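Local coordinates for protein superoxide dismutase (Anaplasma phagocytophilum, PDB 3JS4) that probably protects the cell from superoxide, dismutating it to dioxygen and hydrogen peroxide through alternate reduction and oxidation of an iron ion, at residues H45-L57 against I91-W105. Residues are numbered along the deposited sequence; the frame is centred on the assembly and turned at random.
Sequences HYNGHHKTYVDVL and IFNNAAQIWNHDFYW. With FE (Fe (III) ion), chain E.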
ATOM      1  N   HIS A  45       2.767  -1.246  14.428  1.00  7.64           N
ATOM      2  CA  HIS A  45       2.021  -1.055  13.188  1.00  7.72           C
ATOM      3  C   HIS A  45       1.355  -2.360  12.759  1.00  8.49           C
ATOM      4  O   HIS A  45       0.183  -2.387  12.385  1.00  8.34           O
ATOM      5  CB  HIS A  45       2.989  -0.578  12.091  1.00  7.46           C
ATOM      6  CG  HIS A  45       2.310   0.018  10.898  1.00  7.61           C
ATOM      7  ND1 HIS A  45       3.010   0.672   9.904  1.00  7.55           N
ATOM      8  CD2 HIS A  45       1.002   0.086  10.548  1.00  6.71           C
ATOM      9  CE1 HIS A  45       2.162   1.085   8.975  1.00  6.92           C
ATOM     10  NE2 HIS A  45       0.941   0.753   9.346  1.00  5.38           N
ATOM     11  N   TYR A  46       2.114  -3.455  12.846  1.00  8.37           N
ATOM     12  CA  TYR A  46       1.653  -4.768  12.382  1.00  7.96           C
ATOM     13  C   TYR A  46       0.786  -5.504  13.409  1.00  8.11           C
ATOM     14  O   TYR A  46      -0.346  -5.851  13.101  1.00  8.10           O
ATOM     15  CB  TYR A  46       2.862  -5.624  11.980  1.00  7.75           C
ATOM     16  CG  TYR A  46       2.556  -7.036  11.498  1.00  8.08           C
ATOM     17  CD1 TYR A  46       1.841  -7.271  10.309  1.00  7.56           C
ATOM     18  CD2 TYR A  46       3.041  -8.140  12.202  1.00  8.96           C
ATOM     19  CE1 TYR A  46       1.611  -8.604   9.859  1.00 10.35           C
ATOM     20  CE2 TYR A  46       2.808  -9.458  11.762  1.00  9.87           C
ATOM     21  CZ  TYR A  46       2.088  -9.675  10.598  1.00  9.31           C
ATOM     22  OH  TYR A  46       1.871 -10.980  10.195  1.00 10.65           O
ATOM     23  N   ASN A  47       1.318  -5.739  14.611  1.00  7.75           N
ATOM     24  CA  ASN A  47       0.573  -6.463  15.657  1.00  8.64           C
ATOM     25  C   ASN A  47      -0.432  -5.582  16.406  1.00  8.83           C
ATOM     26  O   ASN A  47      -1.256  -6.088  17.168  1.00  9.16           O
ATOM     27  CB  ASN A  47       1.518  -7.169  16.649  1.00  7.75           C
ATOM     28  CG  ASN A  47       2.389  -8.212  15.980  1.00  9.39           C
ATOM     29  OD1 ASN A  47       1.895  -9.129  15.310  1.00 10.16           O
ATOM     30  ND2 ASN A  47       3.703  -8.074  16.140  1.00  9.80           N
ATOM     31  N   GLY A  48      -0.340  -4.274  16.194  1.00  8.83           N
ATOM     32  CA  GLY A  48      -1.287  -3.313  16.769  1.00  8.81           C
ATOM     33  C   GLY A  48      -2.338  -2.920  15.731  1.00  8.31           C
ATOM     34  O   GLY A  48      -3.485  -3.362  15.812  1.00  7.35           O
ATOM     35  N   HIS A  49      -1.961  -2.052  14.787  1.00  8.43           N
ATOM     36  CA  HIS A  49      -2.946  -1.492  13.821  1.00  8.12           C
ATOM     37  C   HIS A  49      -3.491  -2.542  12.852  1.00  8.31           C
ATOM     38  O   HIS A  49      -4.697  -2.695  12.724  1.00  8.50           O
ATOM     39  CB  HIS A  49      -2.347  -0.323  13.026  1.00  8.37           C
ATOM     40  CG  HIS A  49      -2.008   0.874  13.860  1.00  7.39           C
ATOM     41  ND1 HIS A  49      -2.856   1.955  13.990  1.00  5.45           N
ATOM     42  CD2 HIS A  49      -0.920   1.151  14.618  1.00  5.32           C
ATOM     43  CE1 HIS A  49      -2.292   2.865  14.759  1.00  6.63           C
ATOM     44  NE2 HIS A  49      -1.121   2.400  15.164  1.00  8.62           N
ATOM     45  N   HIS A  50      -2.602  -3.261  12.171  1.00  7.76           N
ATOM     46  CA  HIS A  50      -3.028  -4.228  11.152  1.00  7.96           C
ATOM     47  C   HIS A  50      -3.844  -5.373  11.788  1.00  8.32           C
ATOM     48  O   HIS A  50      -4.929  -5.731  11.289  1.00  8.38           O
ATOM     49  CB  HIS A  50      -1.791  -4.757  10.421  1.00  8.27           C
ATOM     50  CG  HIS A  50      -2.077  -5.515   9.161  1.00  9.03           C
ATOM     51  ND1 HIS A  50      -1.068  -5.991   8.349  1.00  8.51           N
ATOM     52  CD2 HIS A  50      -3.240  -5.925   8.597  1.00  9.69           C
ATOM     53  CE1 HIS A  50      -1.596  -6.639   7.327  1.00  8.71           C
ATOM     54  NE2 HIS A  50      -2.911  -6.613   7.452  1.00 10.31           N
ATOM     55  N   LYS A  51      -3.336  -5.930  12.897  1.00  8.54           N
ATOM     56  CA  LYS A  51      -4.077  -6.963  13.640  1.00  8.89           C
ATOM     57  C   LYS A  51      -5.494  -6.475  14.046  1.00  8.91           C
ATOM     58  O   LYS A  51      -6.480  -7.241  13.967  1.00  8.41           O
ATOM     59  CB  LYS A  51      -3.321  -7.375  14.897  1.00  8.90           C
ATOM     60  CG  LYS A  51      -3.928  -8.603  15.581  1.00  9.83           C
ATOM     61  CD  LYS A  51      -3.820  -8.554  17.070  1.00 13.52           C
ATOM     62  CE  LYS A  51      -4.357  -9.862  17.693  1.00 15.00           C
ATOM     63  NZ  LYS A  51      -5.824  -9.999  17.522  1.00 13.63           N
ATOM     64  N   THR A  52      -5.585  -5.225  14.514  1.00  8.17           N
ATOM     65  CA  THR A  52      -6.880  -4.702  14.970  1.00  8.54           C
ATOM     66  C   THR A  52      -7.910  -4.617  13.825  1.00  8.14           C
ATOM     67  O   THR A  52      -9.086  -4.940  14.021  1.00  8.81           O
ATOM     68  CB  THR A  52      -6.715  -3.379  15.734  1.00  8.71           C
ATOM     69  OG1 THR A  52      -5.898  -3.639  16.888  1.00  9.64           O
ATOM     70  CG2 THR A  52      -8.089  -2.818  16.186  1.00  9.55           C
ATOM     71  N   TYR A  53      -7.473  -4.239  12.629  1.00  7.50           N
ATOM     72  CA  TYR A  53      -8.370  -4.236  11.458  1.00  7.49           C
ATOM     73  C   TYR A  53      -8.960  -5.612  11.166  1.00  8.06           C
ATOM     74  O   TYR A  53     -10.162  -5.755  10.846  1.00  7.74           O
ATOM     75  CB  TYR A  53      -7.626  -3.726  10.219  1.00  8.42           C
ATOM     76  CG  TYR A  53      -7.345  -2.257  10.238  1.00  8.08           C
ATOM     77  CD1 TYR A  53      -8.383  -1.354  10.374  1.00 10.23           C
ATOM     78  CD2 TYR A  53      -6.033  -1.752  10.076  1.00 10.23           C
ATOM     79  CE1 TYR A  53      -8.152   0.031  10.386  1.00 11.18           C
ATOM     80  CE2 TYR A  53      -5.796  -0.362  10.083  1.00  9.41           C
ATOM     81  CZ  TYR A  53      -6.881   0.507  10.230  1.00 11.34           C
ATOM     82  OH  TYR A  53      -6.741   1.877  10.222  1.00 12.50           O
ATOM     83  N   VAL A  54      -8.104  -6.622  11.254  1.00  7.32           N
ATOM     84  CA  VAL A  54      -8.505  -8.005  11.069  1.00  7.20           C
ATOM     85  C   VAL A  54      -9.564  -8.419  12.111  1.00  7.51           C
ATOM     86  O   VAL A  54     -10.581  -8.998  11.750  1.00  7.65           O
ATOM     87  CB  VAL A  54      -7.273  -8.930  11.134  1.00  7.06           C
ATOM     88  CG1 VAL A  54      -7.689 -10.420  11.194  1.00  6.89           C
ATOM     89  CG2 VAL A  54      -6.367  -8.646   9.939  1.00  6.99           C
ATOM     90  N   ASP A  55      -9.314  -8.112  13.386  1.00  7.09           N
ATOM     91  CA  ASP A  55     -10.264  -8.410  14.462  1.00  7.76           C
ATOM     92  C   ASP A  55     -11.618  -7.709  14.239  1.00  6.75           C
ATOM     93  O   ASP A  55     -12.690  -8.331  14.296  1.00  6.07           O
ATOM     94  CB  ASP A  55      -9.673  -8.002  15.818  1.00  7.02           C
ATOM     95  CG  ASP A  55     -10.561  -8.415  16.990  1.00 11.03           C
ATOM     96  OD1 ASP A  55     -10.898  -9.628  17.128  1.00 11.77           O
ATOM     97  OD2 ASP A  55     -10.950  -7.517  17.771  1.00 13.04           O
ATOM     98  N   VAL A  56     -11.564  -6.405  13.997  1.00  7.13           N
ATOM     99  CA  VAL A  56     -12.790  -5.624  13.808  1.00  7.40           C
ATOM    100  C   VAL A  56     -13.623  -6.162  12.627  1.00  7.95           C
ATOM    101  O   VAL A  56     -14.843  -6.286  12.735  1.00  8.36           O
ATOM    102  CB  VAL A  56     -12.487  -4.116  13.686  1.00  7.23           C
ATOM    103  CG1 VAL A  56     -13.740  -3.330  13.264  1.00  6.36           C
ATOM    104  CG2 VAL A  56     -11.942  -3.589  15.049  1.00  8.00           C
ATOM    105  N   LEU A  57     -12.976  -6.458  11.506  1.00  7.90           N
ATOM    106  CA  LEU A  57     -13.696  -7.019  10.351  1.00  8.81           C
ATOM    107  C   LEU A  57     -14.392  -8.355  10.670  1.00  9.32           C
ATOM    108  O   LEU A  57     -15.563  -8.575  10.308  1.00  8.59           O
ATOM    109  CB  LEU A  57     -12.788  -7.141   9.117  1.00  8.38           C
ATOM    110  CG  LEU A  57     -13.499  -7.590   7.824  1.00  8.35           C
ATOM    111  CD1 LEU A  57     -14.536  -6.514   7.425  1.00  8.37           C
ATOM    112  CD2 LEU A  57     -12.482  -7.745   6.745  1.00  7.70           C
ATOM    113  N   ILE A  91     -17.375  -1.810   7.211  1.00  9.17           N
ATOM    114  CA  ILE A  91     -16.808  -2.992   6.585  1.00  8.65           C
ATOM    115  C   ILE A  91     -15.772  -2.577   5.531  1.00  8.42           C
ATOM    116  O   ILE A  91     -14.684  -3.135   5.482  1.00  8.67           O
ATOM    117  CB  ILE A  91     -17.901  -3.905   5.991  1.00  8.13           C
ATOM    118  CG1 ILE A  91     -18.623  -4.657   7.131  1.00  8.96           C
ATOM    119  CG2 ILE A  91     -17.284  -4.893   5.021  1.00  8.00           C
ATOM    120  CD1 ILE A  91     -19.933  -5.382   6.699  1.00  8.24           C
ATOM    121  N   PHE A  92     -16.117  -1.589   4.706  1.00  8.19           N
ATOM    122  CA  PHE A  92     -15.168  -1.053   3.738  1.00  7.52           C
ATOM    123  C   PHE A  92     -13.878  -0.548   4.393  1.00  7.45           C
ATOM    124  O   PHE A  92     -12.777  -0.945   3.996  1.00  7.24           O
ATOM    125  CB  PHE A  92     -15.791   0.064   2.892  1.00  7.03           C
ATOM    126  CG  PHE A  92     -14.763   0.958   2.245  1.00  8.01           C
ATOM    127  CD1 PHE A  92     -14.006   0.491   1.175  1.00  5.41           C
ATOM    128  CD2 PHE A  92     -14.520   2.248   2.748  1.00  8.03           C
ATOM    129  CE1 PHE A  92     -13.028   1.306   0.575  1.00  7.03           C
ATOM    130  CE2 PHE A  92     -13.536   3.084   2.167  1.00  7.76           C
ATOM    131  CZ  PHE A  92     -12.781   2.609   1.077  1.00  5.90           C
ATOM    132  N   ASN A  93     -14.011   0.337   5.377  1.00  6.91           N
ATOM    133  CA  ASN A  93     -12.831   0.885   6.060  1.00  8.30           C
ATOM    134  C   ASN A  93     -11.889  -0.228   6.550  1.00  7.90           C
ATOM    135  O   ASN A  93     -10.666  -0.135   6.375  1.00  7.96           O
ATOM    136  CB  ASN A  93     -13.247   1.738   7.265  1.00  7.65           C
ATOM    137  CG  ASN A  93     -13.918   3.050   6.875  1.00  9.92           C
ATOM    138  OD1 ASN A  93     -13.744   3.561   5.761  1.00  9.57           O
ATOM    139  ND2 ASN A  93     -14.657   3.627   7.827  1.00  8.76           N
ATOM    140  N   ASN A  94     -12.449  -1.258   7.200  1.00  7.53           N
ATOM    141  CA  ASN A  94     -11.612  -2.330   7.758  1.00  7.73           C
ATOM    142  C   ASN A  94     -11.024  -3.306   6.736  1.00  7.70           C
ATOM    143  O   ASN A  94      -9.817  -3.614   6.812  1.00  7.20           O
ATOM    144  CB  ASN A  94     -12.311  -3.068   8.927  1.00  7.79           C
ATOM    145  CG  ASN A  94     -12.458  -2.167  10.146  1.00  8.89           C
ATOM    146  OD1 ASN A  94     -11.542  -2.055  10.965  1.00  9.61           O
ATOM    147  ND2 ASN A  94     -13.600  -1.463  10.235  1.00  8.24           N
ATOM    148  N   ALA A  95     -11.861  -3.776   5.799  1.00  6.56           N
ATOM    149  CA  ALA A  95     -11.394  -4.650   4.707  1.00  6.88           C
ATOM    150  C   ALA A  95     -10.326  -3.949   3.879  1.00  6.95           C
ATOM    151  O   ALA A  95      -9.290  -4.538   3.569  1.00  6.68           O
ATOM    152  CB  ALA A  95     -12.553  -5.066   3.800  1.00  6.84           C
ATOM    153  N   ALA A  96     -10.571  -2.678   3.544  1.00  6.63           N
ATOM    154  CA  ALA A  96      -9.643  -1.901   2.727  1.00  6.56           C
ATOM    155  C   ALA A  96      -8.337  -1.711   3.470  1.00  7.18           C
ATOM    156  O   ALA A  96      -7.251  -1.862   2.887  1.00  6.67           O
ATOM    157  CB  ALA A  96     -10.268  -0.507   2.315  1.00  5.66           C
ATOM    158  N   GLN A  97      -8.419  -1.398   4.761  1.00  6.82           N
ATOM    159  CA  GLN A  97      -7.176  -1.256   5.531  1.00  6.19           C
ATOM    160  C   GLN A  97      -6.394  -2.558   5.626  1.00  6.26           C
ATOM    161  O   GLN A  97      -5.151  -2.537   5.605  1.00  5.91           O
ATOM    162  CB  GLN A  97      -7.408  -0.597   6.904  1.00  5.74           C
ATOM    163  CG  GLN A  97      -7.746   0.922   6.794  1.00  5.43           C
ATOM    164  CD  GLN A  97      -6.561   1.750   6.331  1.00  6.32           C
ATOM    165  OE1 GLN A  97      -6.242   1.803   5.143  1.00  7.17           O
ATOM    166  NE2 GLN A  97      -5.921   2.423   7.265  1.00  4.32           N
ATOM    167  N   ILE A  98      -7.088  -3.701   5.694  1.00  6.96           N
ATOM    168  CA  ILE A  98      -6.340  -4.971   5.739  1.00  6.16           C
ATOM    169  C   ILE A  98      -5.621  -5.192   4.404  1.00  7.07           C
ATOM    170  O   ILE A  98      -4.416  -5.502   4.362  1.00  6.34           O
ATOM    171  CB  ILE A  98      -7.221  -6.207   6.036  1.00  6.44           C
ATOM    172  CG1 ILE A  98      -7.877  -6.129   7.422  1.00  5.64           C
ATOM    173  CG2 ILE A  98      -6.353  -7.478   5.945  1.00  5.24           C
ATOM    174  CD1 ILE A  98      -9.069  -7.155   7.577  1.00  6.93           C
ATOM    175  N   TRP A  99      -6.376  -5.032   3.319  1.00  7.34           N
ATOM    176  CA  TRP A  99      -5.838  -5.193   1.955  1.00  7.62           C
ATOM    177  C   TRP A  99      -4.665  -4.225   1.737  1.00  6.95           C
ATOM    178  O   TRP A  99      -3.609  -4.623   1.236  1.00  7.46           O
ATOM    179  CB  TRP A  99      -6.945  -4.951   0.894  1.00  7.25           C
ATOM    180  CG  TRP A  99      -6.498  -5.368  -0.529  1.00  9.24           C
ATOM    181  CD1 TRP A  99      -6.800  -6.552  -1.178  1.00  8.61           C
ATOM    182  CD2 TRP A  99      -5.678  -4.610  -1.444  1.00  9.79           C
ATOM    183  NE1 TRP A  99      -6.209  -6.572  -2.423  1.00  8.38           N
ATOM    184  CE2 TRP A  99      -5.516  -5.399  -2.613  1.00 10.36           C
ATOM    185  CE3 TRP A  99      -5.067  -3.338  -1.388  1.00  9.82           C
ATOM    186  CZ2 TRP A  99      -4.764  -4.960  -3.724  1.00  9.51           C
ATOM    187  CZ3 TRP A  99      -4.312  -2.901  -2.495  1.00 10.40           C
ATOM    188  CH2 TRP A  99      -4.182  -3.718  -3.655  1.00 10.65           C
ATOM    189  N   ASN A 100      -4.841  -2.956   2.108  1.00  6.01           N
ATOM    190  CA  ASN A 100      -3.775  -1.958   1.950  1.00  5.52           C
ATOM    191  C   ASN A 100      -2.491  -2.290   2.724  1.00  5.77           C
ATOM    192  O   ASN A 100      -1.383  -2.101   2.221  1.00  6.67           O
ATOM    193  CB  ASN A 100      -4.244  -0.587   2.431  1.00  5.34           C
ATOM    194  CG  ASN A 100      -5.387  -0.022   1.597  1.00  5.94           C
ATOM    195  OD1 ASN A 100      -5.595  -0.423   0.459  1.00  6.35           O
ATOM    196  ND2 ASN A 100      -6.121   0.937   2.174  1.00  4.52           N
ATOM    197  N   HIS A 101      -2.633  -2.706   3.974  1.00  5.52           N
ATOM    198  CA  HIS A 101      -1.459  -3.085   4.772  1.00  6.04           C
ATOM    199  C   HIS A 101      -0.764  -4.331   4.203  1.00  6.30           C
ATOM    200  O   HIS A 101       0.467  -4.381   4.158  1.00  5.98           O
ATOM    201  CB  HIS A 101      -1.830  -3.272   6.257  1.00  5.30           C
ATOM    202  CG  HIS A 101      -2.033  -1.973   6.975  1.00  6.04           C
ATOM    203  ND1 HIS A 101      -3.237  -1.291   6.945  1.00  6.74           N
ATOM    204  CD2 HIS A 101      -1.174  -1.193   7.680  1.00  4.94           C
ATOM    205  CE1 HIS A 101      -3.121  -0.174   7.648  1.00  6.94           C
ATOM    206  NE2 HIS A 101      -1.874  -0.075   8.081  1.00  2.48           N
ATOM    207  N   ASP A 102      -1.537  -5.318   3.744  1.00  6.43           N
ATOM    208  CA  ASP A 102      -0.927  -6.514   3.139  1.00  7.41           C
ATOM    209  C   ASP A 102      -0.058  -6.029   1.961  1.00  7.00           C
ATOM    210  O   ASP A 102       1.081  -6.480   1.786  1.00  6.59           O
ATOM    211  CB  ASP A 102      -1.971  -7.529   2.605  1.00  6.93           C
ATOM    212  CG  ASP A 102      -2.696  -8.331   3.702  1.00  9.59           C
ATOM    213  OD1 ASP A 102      -2.286  -8.366   4.883  1.00 10.21           O
ATOM    214  OD2 ASP A 102      -3.718  -8.969   3.354  1.00 10.83           O
ATOM    215  N   PHE A 103      -0.599  -5.115   1.159  1.00  6.72           N
ATOM    216  CA  PHE A 103       0.094  -4.605  -0.029  1.00  7.01           C
ATOM    217  C   PHE A 103       1.343  -3.823   0.379  1.00  7.30           C
ATOM    218  O   PHE A 103       2.399  -3.911  -0.274  1.00  7.02           O
ATOM    219  CB  PHE A 103      -0.842  -3.665  -0.816  1.00  7.13           C
ATOM    220  CG  PHE A 103      -0.534  -3.593  -2.300  1.00  7.62           C
ATOM    221  CD1 PHE A 103      -0.796  -4.678  -3.126  1.00  7.21           C
ATOM    222  CD2 PHE A 103       0.000  -2.436  -2.864  1.00  5.64           C
ATOM    223  CE1 PHE A 103      -0.511  -4.627  -4.497  1.00 10.08           C
ATOM    224  CE2 PHE A 103       0.274  -2.364  -4.221  1.00  7.70           C
ATOM    225  CZ  PHE A 103       0.004  -3.463  -5.050  1.00  9.86           C
ATOM    226  N   TYR A 104       1.213  -3.050   1.463  1.00  6.53           N
ATOM    227  CA  TYR A 104       2.314  -2.224   1.963  1.00  6.15           C
ATOM    228  C   TYR A 104       3.493  -3.106   2.371  1.00  6.75           C
ATOM    229  O   TYR A 104       4.647  -2.788   2.051  1.00  6.72           O
ATOM    230  CB  TYR A 104       1.813  -1.445   3.174  1.00  5.55           C
ATOM    231  CG  TYR A 104       2.802  -0.625   3.960  1.00  5.80           C
ATOM    232  CD1 TYR A 104       3.572   0.372   3.353  1.00  6.34           C
ATOM    233  CD2 TYR A 104       2.905  -0.791   5.352  1.00  2.31           C
ATOM    234  CE1 TYR A 104       4.443   1.163   4.106  1.00  5.03           C
ATOM    235  CE2 TYR A 104       3.754  -0.003   6.113  1.00  5.30           C
ATOM    236  CZ  TYR A 104       4.513   0.975   5.493  1.00  4.90           C
ATOM    237  OH  TYR A 104       5.360   1.726   6.248  1.00  5.16           O
ATOM    238  N   TRP A 105       3.230  -4.181   3.124  1.00  6.05           N
ATOM    239  CA  TRP A 105       4.347  -5.018   3.552  1.00  6.00           C
ATOM    240  C   TRP A 105       5.074  -5.646   2.374  1.00  6.48           C
ATOM    241  O   TRP A 105       6.306  -5.798   2.419  1.00  5.49           O
ATOM    242  CB  TRP A 105       3.929  -6.105   4.577  1.00  6.12           C
ATOM    243  CG  TRP A 105       3.163  -5.563   5.773  1.00  5.96           C
ATOM    244  CD1 TRP A 105       1.913  -5.942   6.189  1.00  5.58           C
ATOM    245  CD2 TRP A 105       3.601  -4.554   6.693  1.00  6.01           C
ATOM    246  NE1 TRP A 105       1.555  -5.239   7.308  1.00  5.15           N
ATOM    247  CE2 TRP A 105       2.570  -4.391   7.651  1.00  6.46           C
ATOM    248  CE3 TRP A 105       4.787  -3.801   6.828  1.00  5.46           C
ATOM    249  CZ2 TRP A 105       2.668  -3.485   8.715  1.00  6.26           C
ATOM    250  CZ3 TRP A 105       4.883  -2.888   7.871  1.00  6.06           C
ATOM    251  CH2 TRP A 105       3.818  -2.734   8.804  1.00  5.20           C
TER
HETATM  252 FE    FE E 207      -0.957   1.846   8.661  1.00 15.35          FE
HETATM  253  O   HOH W   1       5.556   1.300   9.105  1.00  4.80           O
HETATM  254  O   HOH W   2      -2.724   2.899   7.747  1.00  9.76           O
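H45 and H101 meet at the iron, each through NE2; H45 NE2 lies 2.3 Å from FE, and the two imidazoles stand rim to rim with planes at 89°. D186, H190 and water 2 complete the five-ligand site. The six-membered ring of W105 points its edge, at CH2, toward one face of the H45 ring, whose ND1 donates to water 1 (2.7 Å), which also bonds Y104 OH, itself linked to Y203. H101 ND1 donates to Q97 O, one turn back (2.6 Å), sharing that oxygen with the backbone N of H101; this fixes the ring's rotation and should make the imidazole more electron-rich toward the metal. Segments 45-57 and 91-105 belong to the two helices of the alpha-hairpin domain of iron/manganese superoxide dismutases and run roughly antiparallel (139°), their axes 8.7 Å apart at closest approach, and each supplies one ligand. In the second shell, H50 sits among I98, H101, D102 and W105. With CG anti to the backbone N (chi1 -167°), its ring reaches across to lie under H101 CB, 3.5 Å from the ring centroid, while ND1 accepts from W105 NE1 (2.9 Å). Beside the metal, Q97 CB rests over the centre of the Y53 ring, and the bent Q97 chain brings NE2 round to donate almost straight to Y53 OH (3.1 Å) and weakly to the iron-bound water. N94, its ND2 bonded to A90 O, sets OD1 at the Y53 ring edge. Farther from the iron the interface becomes largely apolar: L57 packs CD1 against I91 and CD2 against A95 and I98, with CD2 3.6 Å from I98 CD1, and L74 of helix 74-83 touches both L57 and I98.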